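Local structure of mannan endo-1,4-beta-mannosidase (Cryptopygus antarcticus, 4OOU) at residues A[219-222]-A[223-227]; A[256-260]-A[261-265]. The protein hydrolyses the beta-1,4-linked backbone of mannans at internal sites, releasing mainly short manno-oligosaccharides and very little free mannose. One frame throughout, in Å; residues are numbered along the deposited sequence.

How the interactions relate
Along the chain, interaction 1 comes first: residues 219-222 and 223-227 are consecutive turns of helix 215-232, so the contact closes no loop beyond a single helical turn. The chain then runs through strand 238-241 and the loop after it to interaction 2, where residues 256-260 lead into helix 260-267 and meet 261-265. The two lie in series and neither encloses nor crosses the other, but in space their centres are about 10 Å apart. Leu-219 and Ile-222 pack on Leu-263, and Leu-219 also reaches Tyr-258. Helix 215-232 is thereby joined to the short helix and the loop before it.

Interaction 1 of 2, residues A[219-222]-A[223-227]; sequences LKTI and NWISS
The indole of Trp-224 and the chain of Lys-220, one helical turn earlier, lie side by side and point the same way. The lysine methylenes run along the NE1-CE2-CZ2 rim, raised to one side of the ring plane: CG of Lys-220 is 3.7 Å from NE1 of Trp-224, and CE of Lys-220 is 3.9 Å from CZ2 of the ring. At the pyrrole end, CD1 of Trp-224 comes within 3.2 Å of Lys-220 O, which approaches obliquely. Lys-269 makes a cation-pi contact with the same indole, and NE1 gives a weak hydrogen bond to Gly-267 O. Lys-220 starts out with CG opposite its backbone N (chi1 -175°) and bends at chi2, which lays the chain along the indole and carries NZ to a salt bridge with the substrate-binding Glu-149. A serine in place of Trp-224 would probably leave the Lys-220 methylenes without a flat neighbour and Lys-269 without its aromatic partner.

The framework is helix 215-232 of the TIM barrel of this family 5 glycoside hydrolase, with regular i to i+4 backbone bonds. Trp-224 N bonds Lys-220 O at 2.9 Å and almost straight (177°), and Ser-226 N meets Ile-222 O just as directly (176°). One residue further along the helix, CG2 of Thr-221 and CD1 of Ile-225 lie side by side at 3.8 Å, while CG1 of Ile-225 rests 3.2 Å from Thr-221 O. Ile-225 also packs on Leu-152 and Leu-160 of helix 149-167. Asn-223 sets its CB 3.1 Å from Leu-219 O, and its buried amide is held by two bonds from ND2, to the carbonyls of Gly-272 and Lys-269.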
ATOM      1  N   LEU A 219       9.246   3.163 -12.415  1.00 42.49           N
ATOM      2  CA  LEU A 219       8.556   1.956 -12.908  1.00 41.21           C
ATOM      3  C   LEU A 219       9.471   0.766 -13.047  1.00 41.32           C
ATOM      4  O   LEU A 219       9.033  -0.363 -12.820  1.00 40.49           O
ATOM      5  CB  LEU A 219       7.879   2.214 -14.274  1.00 41.26           C
ATOM      6  CG  LEU A 219       6.719   3.212 -14.253  1.00 39.74           C
ATOM      7  CD1 LEU A 219       6.247   3.516 -15.659  1.00 37.76           C
ATOM      8  CD2 LEU A 219       5.585   2.662 -13.399  1.00 37.45           C
ATOM      9  N   LYS A 220      10.717   1.019 -13.446  1.00 41.46           N
ATOM     10  CA  LYS A 220      11.722  -0.027 -13.530  1.00 43.39           C
ATOM     11  C   LYS A 220      11.996  -0.547 -12.115  1.00 43.95           C
ATOM     12  O   LYS A 220      12.064  -1.764 -11.848  1.00 38.74           O
ATOM     13  CB  LYS A 220      13.006   0.540 -14.119  1.00 46.33           C
ATOM     14  CG  LYS A 220      14.075  -0.520 -14.354  1.00 49.45           C
ATOM     15  CD  LYS A 220      15.479   0.006 -14.108  1.00 50.45           C
ATOM     16  CE  LYS A 220      16.485  -0.821 -14.869  1.00 51.12           C
ATOM     17  NZ  LYS A 220      17.816  -0.216 -14.708  1.00 52.65           N
ATOM     18  N   THR A 221      12.151   0.393 -11.194  1.00 43.80           N
ATOM     19  CA  THR A 221      12.440   0.015  -9.828  1.00 46.41           C
ATOM     20  C   THR A 221      11.308  -0.821  -9.246  1.00 45.98           C
ATOM     21  O   THR A 221      11.559  -1.872  -8.627  1.00 49.07           O
ATOM     22  CB  THR A 221      12.726   1.248  -8.984  1.00 46.11           C
ATOM     23  OG1 THR A 221      13.870   1.887  -9.532  1.00 50.24           O
ATOM     24  CG2 THR A 221      13.002   0.882  -7.556  1.00 46.43           C
ATOM     25  N   ILE A 222      10.064  -0.407  -9.472  1.00 41.84           N
ATOM     26  CA  ILE A 222       8.987  -1.183  -8.878  1.00 44.23           C
ATOM     27  C   ILE A 222       8.786  -2.518  -9.637  1.00 41.32           C
ATOM     28  O   ILE A 222       8.515  -3.543  -9.022  1.00 39.38           O
ATOM     29  CB  ILE A 222       7.703  -0.362  -8.395  1.00 46.86           C
ATOM     30  CG1 ILE A 222       6.409  -1.120  -8.654  1.00 45.47           C
ATOM     31  CG2 ILE A 222       7.583   1.102  -8.883  1.00 47.44           C
ATOM     32  CD1 ILE A 222       5.755  -0.738  -9.938  1.00 48.75           C
ATOM     33  N   ASN A 223       9.024  -2.521 -10.939  1.00 43.90           N
ATOM     34  CA  ASN A 223       9.000  -3.765 -11.728  1.00 44.32           C
ATOM     35  C   ASN A 223       9.967  -4.814 -11.175  1.00 41.80           C
ATOM     36  O   ASN A 223       9.550  -5.933 -10.830  1.00 39.00           O
ATOM     37  CB  ASN A 223       9.313  -3.458 -13.205  1.00 45.65           C
ATOM     38  CG  ASN A 223       9.289  -4.695 -14.101  1.00 44.70           C
ATOM     39  OD1 ASN A 223      10.250  -4.940 -14.844  1.00 39.11           O
ATOM     40  ND2 ASN A 223       8.183  -5.467 -14.050  1.00 41.68           N
ATOM     41  N   TRP A 224      11.235  -4.433 -11.032  1.00 38.07           N
ATOM     42  CA  TRP A 224      12.228  -5.361 -10.513  1.00 38.48           C
ATOM     43  C   TRP A 224      11.825  -5.866  -9.143  1.00 39.06           C
ATOM     44  O   TRP A 224      11.990  -7.054  -8.847  1.00 35.44           O
ATOM     45  CB  TRP A 224      13.607  -4.729 -10.405  1.00 38.84           C
ATOM     46  CG  TRP A 224      14.309  -4.582 -11.695  1.00 44.75           C
ATOM     47  CD1 TRP A 224      13.759  -4.232 -12.875  1.00 45.08           C
ATOM     48  CD2 TRP A 224      15.716  -4.737 -11.937  1.00 51.82           C
ATOM     49  NE1 TRP A 224      14.714  -4.158 -13.842  1.00 48.32           N
ATOM     50  CE2 TRP A 224      15.931  -4.459 -13.300  1.00 50.47           C
ATOM     51  CE3 TRP A 224      16.817  -5.082 -11.133  1.00 56.38           C
ATOM     52  CZ2 TRP A 224      17.206  -4.516 -13.899  1.00 54.64           C
ATOM     53  CZ3 TRP A 224      18.095  -5.148 -11.730  1.00 59.17           C
ATOM     54  CH2 TRP A 224      18.271  -4.859 -13.101  1.00 57.75           C
ATOM     55  N   ILE A 225      11.310  -4.969  -8.295  1.00 39.99           N
ATOM     56  CA  ILE A 225      11.004  -5.363  -6.932  1.00 39.55           C
ATOM     57  C   ILE A 225       9.835  -6.348  -6.843  1.00 38.32           C
ATOM     58  O   ILE A 225       9.933  -7.365  -6.146  1.00 32.37           O
ATOM     59  CB  ILE A 225      10.790  -4.148  -6.036  1.00 43.01           C
ATOM     60  CG1 ILE A 225      12.111  -3.393  -5.872  1.00 43.91           C
ATOM     61  CG2 ILE A 225      10.312  -4.580  -4.657  1.00 43.73           C
ATOM     62  CD1 ILE A 225      11.940  -2.014  -5.260  1.00 44.46           C
ATOM     63  N   SER A 226       8.748  -6.058  -7.566  1.00 40.37           N
ATOM     64  CA  SER A 226       7.607  -6.979  -7.672  1.00 40.45           C
ATOM     65  C   SER A 226       8.056  -8.322  -8.230  1.00 43.99           C
ATOM     66  O   SER A 226       7.634  -9.398  -7.767  1.00 40.31           O
ATOM     67  CB  SER A 226       6.555  -6.402  -8.604  1.00 42.51           C
ATOM     68  OG  SER A 226       5.450  -7.266  -8.746  1.00 40.85           O
ATOM     69  N   SER A 227       8.923  -8.267  -9.237  1.00 43.52           N
ATOM     70  CA  SER A 227       9.296  -9.489  -9.878  1.00 43.18           C
ATOM     71  C   SER A 227       9.848 -10.424  -8.826  1.00 42.98           C
ATOM     72  O   SER A 227       9.556 -11.616  -8.862  1.00 45.21           O
ATOM     73  CB  SER A 227      10.306  -9.292 -11.003  1.00 41.63           C
ATOM     74  OG  SER A 227      10.683 -10.586 -11.483  1.00 41.80           O
TER

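Interaction 2 of 2, residues A[256-260]-A[261-265]; sequences NHYKD and SCLTG
Leu-263 reaches back from the helix over the residues that lead into it. Its CB lies 3.8 Å from Asp-260 O, one turn before. CG comes next, 3.9 Å from Tyr-258 O, a carbonyl that CD1 of Leu-263 also approaches. The other branch, CD2, ends 4.5 Å from CD2 of the Tyr-258 ring, which it meets obliquely in a loose apolar contact. With CG of Leu-263 anti to its carbonyl carbon (chi1 -71°), CG and CD1 face the Tyr-258 carbonyl, while CD2 turns to Leu-219 and Ile-222 of helix 215-232.

This stretch takes the chain from the loop after barrel strand 238-241 into helix 260-267. Before the helix an Asx turn bends the backbone: OD1 of Asn-256 accepts from Tyr-258 N at 3.1 Å, the donor standing above the amide plane. In the first helical turn Thr-264 N bonds Asp-260 O nearly head-on along the C=O direction, whereas the bond from Leu-263 N to Lys-259 O is weak. Cys-262 joins helix and loop by its side chain as well. Its CB sits 3.6 Å from His-257 O, and SG, in a disulfide with Cys-195, lies 3.9 Å from CG of Lys-259. Beyond that sulfur contact the lysine chain bends at chi4 and brings NZ to a weak bond with Asn-256 O, with a salt bridge to Asp-250 as its stronger tie. Tyr-258 OH hydrogen-bonds Glu-183, and the Tyr-258 side chain lies about 7 Å from that of the substrate-binding Trp-243.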
ATOM      1  N   ASN A 256      -2.937   5.802 -16.617  1.00 44.45           N
ATOM      2  CA  ASN A 256      -2.619   4.725 -15.675  1.00 46.76           C
ATOM      3  C   ASN A 256      -1.159   4.345 -15.896  1.00 46.81           C
ATOM      4  O   ASN A 256      -0.846   3.587 -16.810  1.00 50.49           O
ATOM      5  CB  ASN A 256      -3.539   3.515 -15.916  1.00 49.36           C
ATOM      6  CG  ASN A 256      -3.286   2.352 -14.954  1.00 52.68           C
ATOM      7  OD1 ASN A 256      -2.373   2.371 -14.106  1.00 54.32           O
ATOM      8  ND2 ASN A 256      -4.104   1.312 -15.095  1.00 50.73           N
ATOM      9  N   HIS A 257      -0.268   4.855 -15.048  1.00 43.38           N
ATOM     10  CA  HIS A 257       1.150   4.606 -15.222  1.00 41.70           C
ATOM     11  C   HIS A 257       1.642   3.274 -14.721  1.00 38.99           C
ATOM     12  O   HIS A 257       2.815   2.991 -14.895  1.00 40.08           O
ATOM     13  CB  HIS A 257       1.986   5.691 -14.545  1.00 41.99           C
ATOM     14  CG  HIS A 257       2.077   6.940 -15.339  1.00 43.28           C
ATOM     15  ND1 HIS A 257       1.186   7.978 -15.192  1.00 42.18           N
ATOM     16  CD2 HIS A 257       2.944   7.316 -16.305  1.00 46.42           C
ATOM     17  CE1 HIS A 257       1.506   8.953 -16.026  1.00 43.87           C
ATOM     18  NE2 HIS A 257       2.568   8.574 -16.720  1.00 46.09           N
ATOM     19  N   TYR A 258       0.774   2.459 -14.117  1.00 38.34           N
ATOM     20  CA  TYR A 258       1.213   1.236 -13.436  1.00 36.59           C
ATOM     21  C   TYR A 258       0.541  -0.047 -13.950  1.00 39.50           C
ATOM     22  O   TYR A 258       0.647  -1.107 -13.318  1.00 40.72           O
ATOM     23  CB  TYR A 258       1.037   1.395 -11.921  1.00 32.25           C
ATOM     24  CG  TYR A 258       1.697   2.658 -11.348  1.00 29.41           C
ATOM     25  CD1 TYR A 258       1.027   3.851 -11.312  1.00 28.21           C
ATOM     26  CD2 TYR A 258       2.978   2.636 -10.839  1.00 29.46           C
ATOM     27  CE1 TYR A 258       1.603   4.986 -10.785  1.00 28.71           C
ATOM     28  CE2 TYR A 258       3.564   3.768 -10.315  1.00 29.01           C
ATOM     29  CZ  TYR A 258       2.865   4.950 -10.291  1.00 28.45           C
ATOM     30  OH  TYR A 258       3.424   6.115  -9.778  1.00 27.48           O
ATOM     31  N   LYS A 259      -0.117   0.041 -15.107  1.00 43.46           N
ATOM     32  CA  LYS A 259      -0.646  -1.160 -15.785  1.00 46.46           C
ATOM     33  C   LYS A 259       0.454  -2.140 -16.158  1.00 40.88           C
ATOM     34  O   LYS A 259       1.576  -1.740 -16.429  1.00 35.69           O
ATOM     35  CB  LYS A 259      -1.517  -0.823 -17.030  1.00 53.70           C
ATOM     36  CG  LYS A 259      -1.049   0.237 -18.045  1.00 56.14           C
ATOM     37  CD  LYS A 259      -2.253   0.628 -18.919  1.00 57.82           C
ATOM     38  CE  LYS A 259      -1.927   1.508 -20.129  1.00 63.70           C
ATOM     39  NZ  LYS A 259      -1.972   2.983 -19.882  1.00 63.75           N
ATOM     40  N   ASP A 260       0.128  -3.426 -16.145  1.00 38.09           N
ATOM     41  CA  ASP A 260       1.079  -4.461 -16.577  1.00 37.60           C
ATOM     42  C   ASP A 260       2.007  -3.970 -17.712  1.00 37.40           C
ATOM     43  O   ASP A 260       3.218  -3.871 -17.494  1.00 38.83           O
ATOM     44  CB  ASP A 260       0.347  -5.736 -17.014  1.00 36.53           C
ATOM     45  CG  ASP A 260      -0.341  -6.468 -15.857  1.00 38.75           C
ATOM     46  OD1 ASP A 260      -0.745  -5.851 -14.823  1.00 36.92           O
ATOM     47  OD2 ASP A 260      -0.496  -7.699 -16.006  1.00 40.71           O
ATOM     48  N   SER A 261       1.468  -3.642 -18.896  1.00 37.86           N
ATOM     49  CA  SER A 261       2.322  -3.224 -20.059  1.00 41.20           C
ATOM     50  C   SER A 261       3.463  -2.259 -19.645  1.00 44.15           C
ATOM     51  O   SER A 261       4.650  -2.523 -19.925  1.00 46.09           O
ATOM     52  CB  SER A 261       1.504  -2.666 -21.272  1.00 38.22           C
ATOM     53  OG  SER A 261       1.164  -1.287 -21.163  1.00 36.58           O
ATOM     54  N   CYS A 262       3.103  -1.198 -18.927  1.00 42.93           N
ATOM     55  CA  CYS A 262       4.052  -0.160 -18.533  1.00 46.52           C
ATOM     56  C   CYS A 262       5.191  -0.622 -17.607  1.00 45.45           C
ATOM     57  O   CYS A 262       6.337  -0.206 -17.793  1.00 53.52           O
ATOM     58  CB  CYS A 262       3.324   0.988 -17.817  1.00 48.19           C
ATOM     59  SG  CYS A 262       2.326   2.038 -18.855  1.00 47.58           S
ATOM     60  N   LEU A 263       4.860  -1.392 -16.575  1.00 41.02           N
ATOM     61  CA  LEU A 263       5.861  -1.861 -15.623  1.00 41.18           C
ATOM     62  C   LEU A 263       6.801  -2.808 -16.312  1.00 41.34           C
ATOM     63  O   LEU A 263       8.042  -2.709 -16.175  1.00 40.74           O
ATOM     64  CB  LEU A 263       5.236  -2.635 -14.458  1.00 39.79           C
ATOM     65  CG  LEU A 263       4.430  -1.872 -13.421  1.00 41.12           C
ATOM     66  CD1 LEU A 263       3.962  -2.834 -12.332  1.00 44.14           C
ATOM     67  CD2 LEU A 263       5.211  -0.700 -12.854  1.00 39.53           C
ATOM     68  N   THR A 264       6.178  -3.747 -17.015  1.00 41.28           N
ATOM     69  CA  THR A 264       6.875  -4.831 -17.691  1.00 44.68           C
ATOM     70  C   THR A 264       7.837  -4.260 -18.774  1.00 46.17           C
ATOM     71  O   THR A 264       9.003  -4.645 -18.855  1.00 47.56           O
ATOM     72  CB  THR A 264       5.805  -5.856 -18.166  1.00 46.25           C
ATOM     73  OG1 THR A 264       5.996  -7.089 -17.449  1.00 50.72           O
ATOM     74  CG2 THR A 264       5.732  -6.047 -19.690  1.00 45.49           C
ATOM     75  N   GLY A 265       7.360  -3.279 -19.535  1.00 50.68           N
ATOM     76  CA  GLY A 265       8.200  -2.513 -20.450  1.00 51.34           C
ATOM     77  C   GLY A 265       9.210  -1.553 -19.840  1.00 49.19           C
ATOM     78  O   GLY A 265       9.982  -0.960 -20.561  1.00 55.02           O
TER